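Local coordinates for hypothetical protein MTH938 (Methanothermobacter thermautotrophicus, PDB 1IHN) that is of unknown function but represents the DUF498/DUF598 family and folds around a mixed beta sheet, a small antiparallel sheet and three helices, at residues S11-R15 against G16-R20; R41-T45 against S46-A50; T84-P87 against T88-I92; I92-Y95 against N96-R99. All blocks are in the same frame, centred on the assembly; numbering follows the deposited sequence.

Overall arrangement
From the N terminus, the four contacts follow in series along the chain; none nests within or crosses another; interactions 1 to 3 each close a short local turn, while interaction 4 runs along one helix. Interaction 1 is the hairpin of strands 11-14 and 17-19, and interaction 2 turns the end of helix 36-43 into strand 48-49, about 24 Å away between centres. Interaction 3 turns strand 84-86 into helix 88-100, and interaction 4, which shares Ile92 with it, continues along that helix. The hairpin meets the helix twice: Val12 packs on Thr88, and the Tyr14 and Tyr95 hydroxyls probably share a hydrogen bond. Arg94 lies against Thr84 and Leu86, while interaction 2 touches none of the others.

Interaction 1: S11-R15 against G16-R20; sequences SVTYR and GREYR
The Tyr19 ring has the backbone oxygens of Val12 and Tyr14 near its plane at one edge, and in its plane lies a water that joins the two strands: this water donates to Tyr14 O at 2.8 Å and sits 2.7 Å from Tyr19 OH. Over one face of the Arg17 guanidinium, offset toward its rim, stands Tyr19 CE2. The Tyr14 ring carries Arg15 CG on one face, and its hydroxyl is hydrogen-bonded to Tyr95 OH. Glu18 CD meets the Arg20 guanidinium at its edge, where Arg20 NE forms a salt bridge of 3.1 Å to Glu18 OE1, approaching from above the carboxylate plane. The other oxygen, Glu18 OE2, lies 2.9 Å from Ser11 OG, a weak and unsettled bond.

Thr13 crosses Glu18 on the face away from the tyrosines. Its CG2 is anti to the backbone N (OG1 chi1 -63°), which brings CG2 to 3.6 Å from Arg17 O and sets OG1 beside Glu18 CA and CB. A glycine here, lacking both branches, would probably open a gap over Arg17 O and take from Glu18 the neighbour beside its CB.

Between the backbones, Tyr19 N reaches Val12 O at 2.8 Å in a nearly straight bond. Arg17 N bonds to Tyr14 O at 3.1 Å, closing the turn. Arg15 and Gly16, both with positive phi, form its corner. The whole is a beta hairpin with a two-residue type I' turn, completed to a three-stranded antiparallel sheet by strand 4-8.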
loop_
_atom_site.group_PDB
_atom_site.type_symbol
_atom_site.label_atom_id
_atom_site.label_comp_id
_atom_site.label_asym_id
_atom_site.label_seq_id
_atom_site.Cartn_x
_atom_site.Cartn_y
_atom_site.Cartn_z
ATOM N N SER A 11 10.881 -4.449 4.887
ATOM C CA SER A 11 10.179 -4.142 6.129
ATOM C C SER A 11 9.691 -2.705 6.339
ATOM O O SER A 11 10.378 -1.735 6.006
ATOM C CB SER A 11 11.056 -4.540 7.317
ATOM O OG SER A 11 10.383 -4.324 8.543
ATOM N N VAL A 12 8.489 -2.592 6.897
ATOM C CA VAL A 12 7.887 -1.304 7.222
ATOM C C VAL A 12 7.259 -1.451 8.600
ATOM O O VAL A 12 6.891 -2.558 9.003
ATOM C CB VAL A 12 6.787 -0.877 6.210
ATOM C CG1 VAL A 12 7.416 -0.512 4.882
ATOM C CG2 VAL A 12 5.768 -1.996 6.032
ATOM N N THR A 13 7.160 -0.345 9.327
ATOM C CA THR A 13 6.567 -0.365 10.654
ATOM C C THR A 13 5.358 0.562 10.676
ATOM O O THR A 13 5.458 1.741 10.350
ATOM C CB THR A 13 7.577 0.082 11.729
ATOM O OG1 THR A 13 8.674 -0.838 11.767
ATOM C CG2 THR A 13 6.916 0.135 13.099
ATOM N N TYR A 14 4.211 0.013 11.054
ATOM C CA TYR A 14 2.982 0.783 11.106
ATOM C C TYR A 14 2.326 0.584 12.462
ATOM O O TYR A 14 2.084 -0.545 12.884
ATOM C CB TYR A 14 2.032 0.320 9.999
ATOM C CG TYR A 14 0.720 1.066 9.982
ATOM C CD1 TYR A 14 0.654 2.395 9.559
ATOM C CD2 TYR A 14 -0.457 0.448 10.397
ATOM C CE1 TYR A 14 -0.549 3.090 9.546
ATOM C CE2 TYR A 14 -1.674 1.135 10.385
ATOM C CZ TYR A 14 -1.713 2.453 9.960
ATOM O OH TYR A 14 -2.913 3.135 9.936
ATOM N N ARG A 15 2.044 1.689 13.139
ATOM C CA ARG A 15 1.423 1.657 14.458
ATOM C C ARG A 15 2.205 0.799 15.447
ATOM O O ARG A 15 1.632 0.029 16.216
ATOM C CB ARG A 15 -0.024 1.172 14.353
ATOM C CG ARG A 15 -0.899 2.101 13.524
ATOM C CD ARG A 15 -2.356 1.664 13.533
ATOM N NE ARG A 15 -2.992 1.904 14.821
ATOM C CZ ARG A 15 -4.254 1.602 15.102
ATOM N NH1 ARG A 15 -5.033 1.040 14.185
ATOM N NH2 ARG A 15 -4.743 1.873 16.303
ATOM N N GLY A 16 3.525 0.935 15.405
ATOM C CA GLY A 16 4.380 0.206 16.324
ATOM C C GLY A 16 4.673 -1.238 15.985
ATOM O O GLY A 16 5.413 -1.904 16.709
ATOM N N ARG A 17 4.102 -1.738 14.897
ATOM C CA ARG A 17 4.352 -3.119 14.528
ATOM C C ARG A 17 5.058 -3.236 13.193
ATOM O O ARG A 17 4.697 -2.571 12.219
ATOM C CB ARG A 17 3.051 -3.914 14.492
ATOM C CG ARG A 17 3.232 -5.326 13.947
ATOM C CD ARG A 17 1.951 -6.127 14.055
ATOM N NE ARG A 17 2.019 -7.369 13.295
ATOM C CZ ARG A 17 1.008 -8.224 13.189
ATOM N NH1 ARG A 17 -0.141 -7.965 13.800
ATOM N NH2 ARG A 17 1.145 -9.333 12.468
ATOM N N GLU A 18 6.067 -4.098 13.159
ATOM C CA GLU A 18 6.837 -4.323 11.950
ATOM C C GLU A 18 6.205 -5.401 11.071
ATOM O O GLU A 18 5.784 -6.454 11.560
ATOM C CB GLU A 18 8.264 -4.740 12.310
ATOM C CG GLU A 18 9.150 -5.024 11.112
ATOM C CD GLU A 18 10.538 -5.482 11.516
ATOM O OE1 GLU A 18 10.643 -6.514 12.211
ATOM O OE2 GLU A 18 11.523 -4.812 11.141
ATOM N N TYR A 19 6.131 -5.124 9.773
ATOM C CA TYR A 19 5.586 -6.077 8.813
ATOM C C TYR A 19 6.673 -6.348 7.789
ATOM O O TYR A 19 7.202 -5.421 7.179
ATOM C CB TYR A 19 4.341 -5.509 8.125
ATOM C CG TYR A 19 3.175 -5.316 9.068
ATOM C CD1 TYR A 19 3.038 -4.143 9.809
ATOM C CD2 TYR A 19 2.221 -6.325 9.244
ATOM C CE1 TYR A 19 1.987 -3.975 10.700
ATOM C CE2 TYR A 19 1.165 -6.167 10.136
ATOM C CZ TYR A 19 1.053 -4.990 10.860
ATOM O OH TYR A 19 0.007 -4.826 11.739
ATOM N N ARG A 20 7.023 -7.614 7.613
ATOM C CA ARG A 20 8.067 -7.977 6.664
ATOM C C ARG A 20 7.489 -8.607 5.405
ATOM O O ARG A 20 8.185 -9.293 4.661
ATOM C CB ARG A 20 9.066 -8.927 7.327
ATOM C CG ARG A 20 9.800 -8.313 8.515
ATOM C CD ARG A 20 10.786 -9.299 9.116
ATOM N NE ARG A 20 11.528 -8.728 10.236
ATOM C CZ ARG A 20 12.397 -9.406 10.981
ATOM N NH1 ARG A 20 12.636 -10.688 10.730
ATOM N NH2 ARG A 20 13.027 -8.805 11.980
HETATM O O HOH W 1 -0.038 -2.418 12.972
#

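Interaction 2: R41-T45 against S46-A50; sequences RKYGT and SHVMA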
loop_
_atom_site.group_PDB
_atom_site.type_symbol
_atom_site.label_atom_id
_atom_site.label_comp_id
_atom_site.label_asym_id
_atom_site.label_seq_id
_atom_site.Cartn_x
_atom_site.Cartn_y
_atom_site.Cartn_z
ATOM N N ARG A 41 -3.013 -14.605 -10.392
ATOM C CA ARG A 41 -3.997 -15.315 -11.199
ATOM C C ARG A 41 -4.290 -14.595 -12.501
ATOM O O ARG A 41 -4.521 -15.228 -13.529
ATOM C CB ARG A 41 -5.299 -15.486 -10.418
ATOM C CG ARG A 41 -5.206 -16.491 -9.297
ATOM C CD ARG A 41 -6.392 -16.390 -8.360
ATOM N NE ARG A 41 -6.352 -17.438 -7.346
ATOM C CZ ARG A 41 -7.055 -17.409 -6.220
ATOM N NH1 ARG A 41 -7.853 -16.382 -5.965
ATOM N NH2 ARG A 41 -6.959 -18.405 -5.352
ATOM N N LYS A 42 -4.276 -13.269 -12.458
ATOM C CA LYS A 42 -4.560 -12.487 -13.647
ATOM C C LYS A 42 -3.371 -12.254 -14.574
ATOM O O LYS A 42 -3.536 -12.208 -15.793
ATOM C CB LYS A 42 -5.156 -11.136 -13.255
ATOM C CG LYS A 42 -5.543 -10.282 -14.456
ATOM C CD LYS A 42 -6.349 -9.065 -14.035
ATOM C CE LYS A 42 -6.949 -8.362 -15.238
ATOM N NZ LYS A 42 -7.771 -7.193 -14.822
ATOM N N TYR A 43 -2.178 -12.111 -14.009
ATOM C CA TYR A 43 -0.996 -11.841 -14.822
ATOM C C TYR A 43 0.088 -12.912 -14.810
ATOM O O TYR A 43 1.009 -12.868 -15.627
ATOM C CB TYR A 43 -0.374 -10.505 -14.401
ATOM C CG TYR A 43 -1.333 -9.338 -14.469
ATOM C CD1 TYR A 43 -1.693 -8.636 -13.315
ATOM C CD2 TYR A 43 -1.871 -8.926 -15.686
ATOM C CE1 TYR A 43 -2.560 -7.554 -13.375
ATOM C CE2 TYR A 43 -2.741 -7.848 -15.759
ATOM C CZ TYR A 43 -3.083 -7.163 -14.603
ATOM O OH TYR A 43 -3.936 -6.083 -14.682
ATOM N N GLY A 44 -0.009 -13.864 -13.889
ATOM C CA GLY A 44 1.001 -14.904 -13.807
ATOM C C GLY A 44 2.147 -14.437 -12.931
ATOM O O GLY A 44 3.161 -15.117 -12.801
ATOM N N THR A 45 1.982 -13.256 -12.343
ATOM C CA THR A 45 2.976 -12.670 -11.452
ATOM C C THR A 45 2.299 -11.595 -10.611
ATOM O O THR A 45 1.361 -10.947 -11.068
ATOM C CB THR A 45 4.161 -12.019 -12.235
ATOM O OG1 THR A 45 5.021 -11.342 -11.313
ATOM C CG2 THR A 45 3.659 -11.014 -13.274
ATOM N N SER A 46 2.762 -11.410 -9.381
ATOM C CA SER A 46 2.177 -10.388 -8.527
ATOM C C SER A 46 2.954 -9.076 -8.634
ATOM O O SER A 46 2.669 -8.120 -7.913
ATOM C CB SER A 46 2.128 -10.865 -7.073
ATOM O OG SER A 46 3.375 -11.388 -6.662
ATOM N N HIS A 47 3.927 -9.037 -9.545
ATOM C CA HIS A 47 4.741 -7.840 -9.762
ATOM C C HIS A 47 3.969 -6.803 -10.560
ATOM O O HIS A 47 4.388 -5.650 -10.691
ATOM C CB HIS A 47 6.032 -8.190 -10.492
ATOM C CG HIS A 47 7.262 -7.820 -9.731
ATOM N ND1 HIS A 47 7.624 -8.446 -8.558
ATOM C CD2 HIS A 47 8.190 -6.858 -9.949
ATOM C CE1 HIS A 47 8.724 -7.886 -8.086
ATOM N NE2 HIS A 47 9.087 -6.920 -8.910
ATOM N N VAL A 48 2.846 -7.239 -11.116
ATOM C CA VAL A 48 1.955 -6.366 -11.863
ATOM C C VAL A 48 0.713 -6.407 -10.993
ATOM O O VAL A 48 0.135 -7.475 -10.786
ATOM C CB VAL A 48 1.608 -6.938 -13.264
ATOM C CG1 VAL A 48 0.538 -6.081 -13.933
ATOM C CG2 VAL A 48 2.851 -6.987 -14.133
HETATM N N MSE A 49 0.311 -5.259 -10.465
HETATM C CA MSE A 49 -0.855 -5.211 -9.599
HETATM C C MSE A 49 -2.148 -5.106 -10.378
HETATM O O MSE A 49 -2.290 -4.253 -11.253
HETATM C CB MSE A 49 -0.752 -4.030 -8.635
HETATM C CG MSE A 49 -1.824 -4.028 -7.560
HETATM SE SE MSE A 49 -1.683 -2.507 -6.371
HETATM C CE MSE A 49 -0.047 -2.983 -5.482
ATOM N N ALA A 50 -3.091 -5.983 -10.057
ATOM C CA ALA A 50 -4.388 -5.966 -10.714
ATOM C C ALA A 50 -5.210 -4.889 -10.015
ATOM O O ALA A 50 -5.001 -4.621 -8.824
ATOM C CB ALA A 50 -5.062 -7.320 -10.570
#
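Tyr43 and Val48 meet at about a right angle where helix 36-43 ends and the chain turns into strand 48-49. Gly44 is the helix-ending glycine with positive phi, at backbone angles where a CB would jam against Tyr43 O. Tyr43 holds CG anti to its carbonyl carbon (chi1 -56°), and this swings the ring toward the strand. Val48 CG1 then lies over one face in a CH-pi contact, 3.5 Å from the centroid of the Tyr43 ring and 17° off its normal. The opposite face is covered over its centre by Lys42 CG. From there the lysine runs on fully extended, its CD 4.1 Å from Ala50 CB, to a salt bridge between NZ and Glu52. At the edge of the ring, in plane, lies Ala50 N, whose hydrogen goes to Ser39 OG; Ala50 CB is 3.8 Å from Tyr43 CE1.

A second turn follows at Thr45. With OG1 trans to the backbone N (chi1 174°) the hydroxyl faces onward along the chain and closes an ST turn, while CG2 falls between N and the carbonyl carbon, 4.2 Å from Val48 CG2. The bond that closes the turn is nearly straight: His47 N donates to Thr45 OG1 at 3.1 Å.

Interaction 3: T84-P87 against T88-I92; sequences TVLP and TCEAI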
loop_
_atom_site.group_PDB
_atom_site.type_symbol
_atom_site.label_atom_id
_atom_site.label_comp_id
_atom_site.label_asym_id
_atom_site.label_seq_id
_atom_site.Cartn_x
_atom_site.Cartn_y
_atom_site.Cartn_z
ATOM N N THR A 84 -2.321 7.089 -5.744
ATOM C CA THR A 84 -0.982 7.662 -5.808
ATOM C C THR A 84 0.092 6.587 -5.683
ATOM O O THR A 84 0.254 5.990 -4.620
ATOM C CB THR A 84 -0.781 8.674 -4.670
ATOM O OG1 THR A 84 -1.770 9.700 -4.770
ATOM C CG2 THR A 84 0.605 9.286 -4.730
ATOM N N VAL A 85 0.828 6.343 -6.763
ATOM C CA VAL A 85 1.886 5.345 -6.739
ATOM C C VAL A 85 3.230 6.019 -6.491
ATOM O O VAL A 85 3.600 6.970 -7.182
ATOM C CB VAL A 85 1.956 4.559 -8.062
ATOM C CG1 VAL A 85 3.023 3.477 -7.965
ATOM C CG2 VAL A 85 0.606 3.939 -8.363
ATOM N N LEU A 86 3.962 5.518 -5.500
ATOM C CA LEU A 86 5.258 6.076 -5.137
ATOM C C LEU A 86 6.161 4.994 -4.566
ATOM O O LEU A 86 5.680 3.968 -4.079
ATOM C CB LEU A 86 5.082 7.167 -4.072
ATOM C CG LEU A 86 4.320 8.436 -4.451
ATOM C CD1 LEU A 86 3.977 9.226 -3.203
ATOM C CD2 LEU A 86 5.169 9.273 -5.403
ATOM N N PRO A 87 7.487 5.197 -4.639
ATOM C CA PRO A 87 8.384 4.186 -4.082
ATOM C C PRO A 87 7.932 4.076 -2.631
ATOM O O PRO A 87 7.560 5.080 -2.025
ATOM C CB PRO A 87 9.758 4.833 -4.226
ATOM C CG PRO A 87 9.611 5.638 -5.481
ATOM C CD PRO A 87 8.248 6.275 -5.297
ATOM N N THR A 88 7.957 2.871 -2.079
ATOM C CA THR A 88 7.485 2.641 -0.719
ATOM C C THR A 88 7.940 3.619 0.361
ATOM O O THR A 88 7.108 4.172 1.081
ATOM C CB THR A 88 7.801 1.200 -0.274
ATOM O OG1 THR A 88 7.178 0.290 -1.186
ATOM C CG2 THR A 88 7.256 0.928 1.114
ATOM N N CYS A 89 9.241 3.849 0.489
ATOM C CA CYS A 89 9.696 4.761 1.529
ATOM C C CYS A 89 9.207 6.197 1.316
ATOM O O CYS A 89 9.183 6.995 2.252
ATOM C CB CYS A 89 11.219 4.690 1.672
ATOM S SG CYS A 89 11.799 3.088 2.347
ATOM N N GLU A 90 8.806 6.523 0.092
ATOM C CA GLU A 90 8.261 7.850 -0.201
ATOM C C GLU A 90 6.749 7.778 0.014
ATOM O O GLU A 90 6.099 8.764 0.357
ATOM C CB GLU A 90 8.544 8.255 -1.651
ATOM C CG GLU A 90 9.920 8.863 -1.875
ATOM C CD GLU A 90 10.228 9.101 -3.346
ATOM O OE1 GLU A 90 9.408 9.742 -4.043
ATOM O OE2 GLU A 90 11.302 8.649 -3.801
ATOM N N ALA A 91 6.196 6.589 -0.183
ATOM C CA ALA A 91 4.766 6.375 -0.021
ATOM C C ALA A 91 4.317 6.505 1.428
ATOM O O ALA A 91 3.262 7.080 1.701
ATOM C CB ALA A 91 4.376 5.002 -0.569
ATOM N N ILE A 92 5.115 5.981 2.355
ATOM C CA ILE A 92 4.756 6.042 3.772
ATOM C C ILE A 92 4.802 7.458 4.315
ATOM O O ILE A 92 4.053 7.802 5.225
ATOM C CB ILE A 92 5.672 5.160 4.654
ATOM C CG1 ILE A 92 7.116 5.652 4.576
ATOM C CG2 ILE A 92 5.577 3.713 4.223
ATOM C CD1 ILE A 92 7.982 5.114 5.691
#
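Leu86 faces the first turn of the helix with its CB 4.2 Å from Ala91 CB, the close apolar pair on the inner side of this junction. Leu86 CG is anti to its own carbonyl carbon (chi1 -65°), which sends CD1 to 4.2 Å from Glu90 O. Tighter still is the grip on Pro87 O. Ala91 N donates to it at 2.7 Å, in the carbonyl plane, while Glu90 N comes at 2.8 Å from above that plane, so two donors share one oxygen. Pro87 is the N-cap of helix 88-100, and strand 84-86, this helix and strand 105-109 form a parallel beta-alpha-beta crossover. Thr88 turns inward, its OG1 hydrogen-bonded to His110 O, and Cys89 is joined by a disulfide to Cys7.

The outer side is looser. There the exposed Glu90, extended beyond CG, crosses the proline ring at a slant, with Glu90 OE2 3.8 Å from Pro87 CG and Glu90 OE1 3.9 Å from Pro87 CD. An alanine at Pro87 would lack CG and CD, and would probably leave the Glu90 carboxylate free to swing and the approach to the helix less rigid.

Interaction 4: I92-Y95 against N96-R99; sequences IKRY and NEER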
loop_
_atom_site.group_PDB
_atom_site.type_symbol
_atom_site.label_atom_id
_atom_site.label_comp_id
_atom_site.label_asym_id
_atom_site.label_seq_id
_atom_site.Cartn_x
_atom_site.Cartn_y
_atom_site.Cartn_z
ATOM N N ILE A 92 5.115 5.981 2.355
ATOM C CA ILE A 92 4.756 6.042 3.772
ATOM C C ILE A 92 4.802 7.458 4.315
ATOM O O ILE A 92 4.053 7.802 5.225
ATOM C CB ILE A 92 5.672 5.160 4.654
ATOM C CG1 ILE A 92 7.116 5.652 4.576
ATOM C CG2 ILE A 92 5.577 3.713 4.223
ATOM C CD1 ILE A 92 7.982 5.114 5.691
ATOM N N LYS A 93 5.694 8.276 3.763
ATOM C CA LYS A 93 5.800 9.661 4.199
ATOM C C LYS A 93 4.526 10.381 3.792
ATOM O O LYS A 93 3.946 11.133 4.576
ATOM C CB LYS A 93 6.998 10.355 3.541
ATOM C CG LYS A 93 8.359 9.890 4.032
ATOM C CD LYS A 93 9.464 10.741 3.419
ATOM C CE LYS A 93 10.848 10.246 3.823
ATOM N NZ LYS A 93 11.935 11.057 3.195
ATOM N N ARG A 94 4.107 10.142 2.551
ATOM C CA ARG A 94 2.908 10.754 1.997
ATOM C C ARG A 94 1.674 10.304 2.772
ATOM O O ARG A 94 0.747 11.086 2.990
ATOM C CB ARG A 94 2.763 10.374 0.521
ATOM C CG ARG A 94 1.562 10.994 -0.180
ATOM C CD ARG A 94 1.699 12.511 -0.293
ATOM N NE ARG A 94 2.786 12.894 -1.190
ATOM C CZ ARG A 94 2.688 12.931 -2.516
ATOM N NH1 ARG A 94 1.545 12.618 -3.114
ATOM N NH2 ARG A 94 3.741 13.270 -3.246
ATOM N N TYR A 95 1.666 9.035 3.173
ATOM C CA TYR A 95 0.555 8.483 3.937
ATOM C C TYR A 95 0.480 9.187 5.285
ATOM O O TYR A 95 -0.598 9.618 5.713
ATOM C CB TYR A 95 0.746 6.980 4.178
ATOM C CG TYR A 95 -0.267 6.403 5.146
ATOM C CD1 TYR A 95 -1.478 5.875 4.699
ATOM C CD2 TYR A 95 -0.034 6.436 6.522
ATOM C CE1 TYR A 95 -2.433 5.394 5.604
ATOM C CE2 TYR A 95 -0.977 5.964 7.430
ATOM C CZ TYR A 95 -2.171 5.448 6.969
ATOM O OH TYR A 95 -3.102 5.010 7.885
ATOM N N ASN A 96 1.625 9.291 5.958
ATOM C CA ASN A 96 1.668 9.943 7.260
ATOM C C ASN A 96 1.174 11.373 7.123
ATOM O O ASN A 96 0.483 11.886 8.003
ATOM C CB ASN A 96 3.088 9.920 7.848
ATOM C CG ASN A 96 3.486 8.542 8.380
ATOM O OD1 ASN A 96 2.628 7.710 8.706
ATOM N ND2 ASN A 96 4.789 8.305 8.488
ATOM N N GLU A 97 1.517 12.004 6.003
ATOM C CA GLU A 97 1.097 13.374 5.728
ATOM C C GLU A 97 -0.413 13.512 5.759
ATOM O O GLU A 97 -0.962 14.283 6.541
ATOM C CB GLU A 97 1.582 13.816 4.350
ATOM C CG GLU A 97 2.881 14.581 4.334
ATOM C CD GLU A 97 3.275 14.971 2.926
ATOM O OE1 GLU A 97 2.433 15.566 2.221
ATOM O OE2 GLU A 97 4.422 14.682 2.524
ATOM N N GLU A 98 -1.076 12.766 4.884
ATOM C CA GLU A 98 -2.528 12.802 4.777
ATOM C C GLU A 98 -3.234 12.304 6.032
ATOM O O GLU A 98 -4.219 12.898 6.472
ATOM C CB GLU A 98 -2.962 11.998 3.552
ATOM C CG GLU A 98 -2.626 12.691 2.242
ATOM C CD GLU A 98 -2.561 11.739 1.066
ATOM O OE1 GLU A 98 -3.391 10.810 1.004
ATOM O OE2 GLU A 98 -1.685 11.928 0.195
ATOM N N ARG A 99 -2.735 11.219 6.613
ATOM C CA ARG A 99 -3.329 10.680 7.833
ATOM C C ARG A 99 -3.188 11.745 8.926
ATOM O O ARG A 99 -4.115 11.980 9.696
ATOM C CB ARG A 99 -2.613 9.388 8.240
ATOM C CG ARG A 99 -3.118 8.729 9.521
ATOM C CD ARG A 99 -4.581 8.325 9.443
ATOM N NE ARG A 99 -5.454 9.491 9.431
ATOM C CZ ARG A 99 -6.773 9.441 9.578
ATOM N NH1 ARG A 99 -7.380 8.273 9.750
ATOM N NH2 ARG A 99 -7.482 10.561 9.563
#
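Tyr95 and Asn96 cross at about a right angle, the ring and amide planes 68° apart, with Asn96 OD1 in the ring plane at its edge, 3.7 Å from Tyr95 CD2. One turn further on, Arg99 runs alongside the ring in the same direction: its CB is 3.9 Å from Tyr95 CE2 and its CD 4.0 Å from Tyr95 OH. Tyr95 CG is anti to the backbone N (chi1 171°), which carries the ring out beside that arginine.

The backbone bonds run in regular i to i+4 steps. Asn96 N donates to Ile92 O at 2.9 Å, Glu97 N to Lys93 O, Glu98 N to Arg94 O, and Arg99 N to Tyr95 O at 2.8 Å.

Charges meet more loosely on another side. Arg94 bends at chi2 and chi3, and Glu98 OE2 rests on its aliphatic part, 3.4 Å from Arg94 CG. Glu97 OE1 is 4.3 Å from Arg94 NE, well out of the guanidinium plane, so only a general attraction is likely.

Polar ends are held by residues of neighbouring strands: Asn96 OD1 by Phe4 N and Glu98 OE1 by Ser64 OG, while Tyr95 OH makes the link to Tyr14 of the hairpin. Phe4 also meets the Tyr95 ring edge-to-face. This is an amphipathic alpha helix, packing through Tyr95 and Glu98 on strands 64-68 and 105-109 of the mixed sheet, and through Ile92 on strand 4-8.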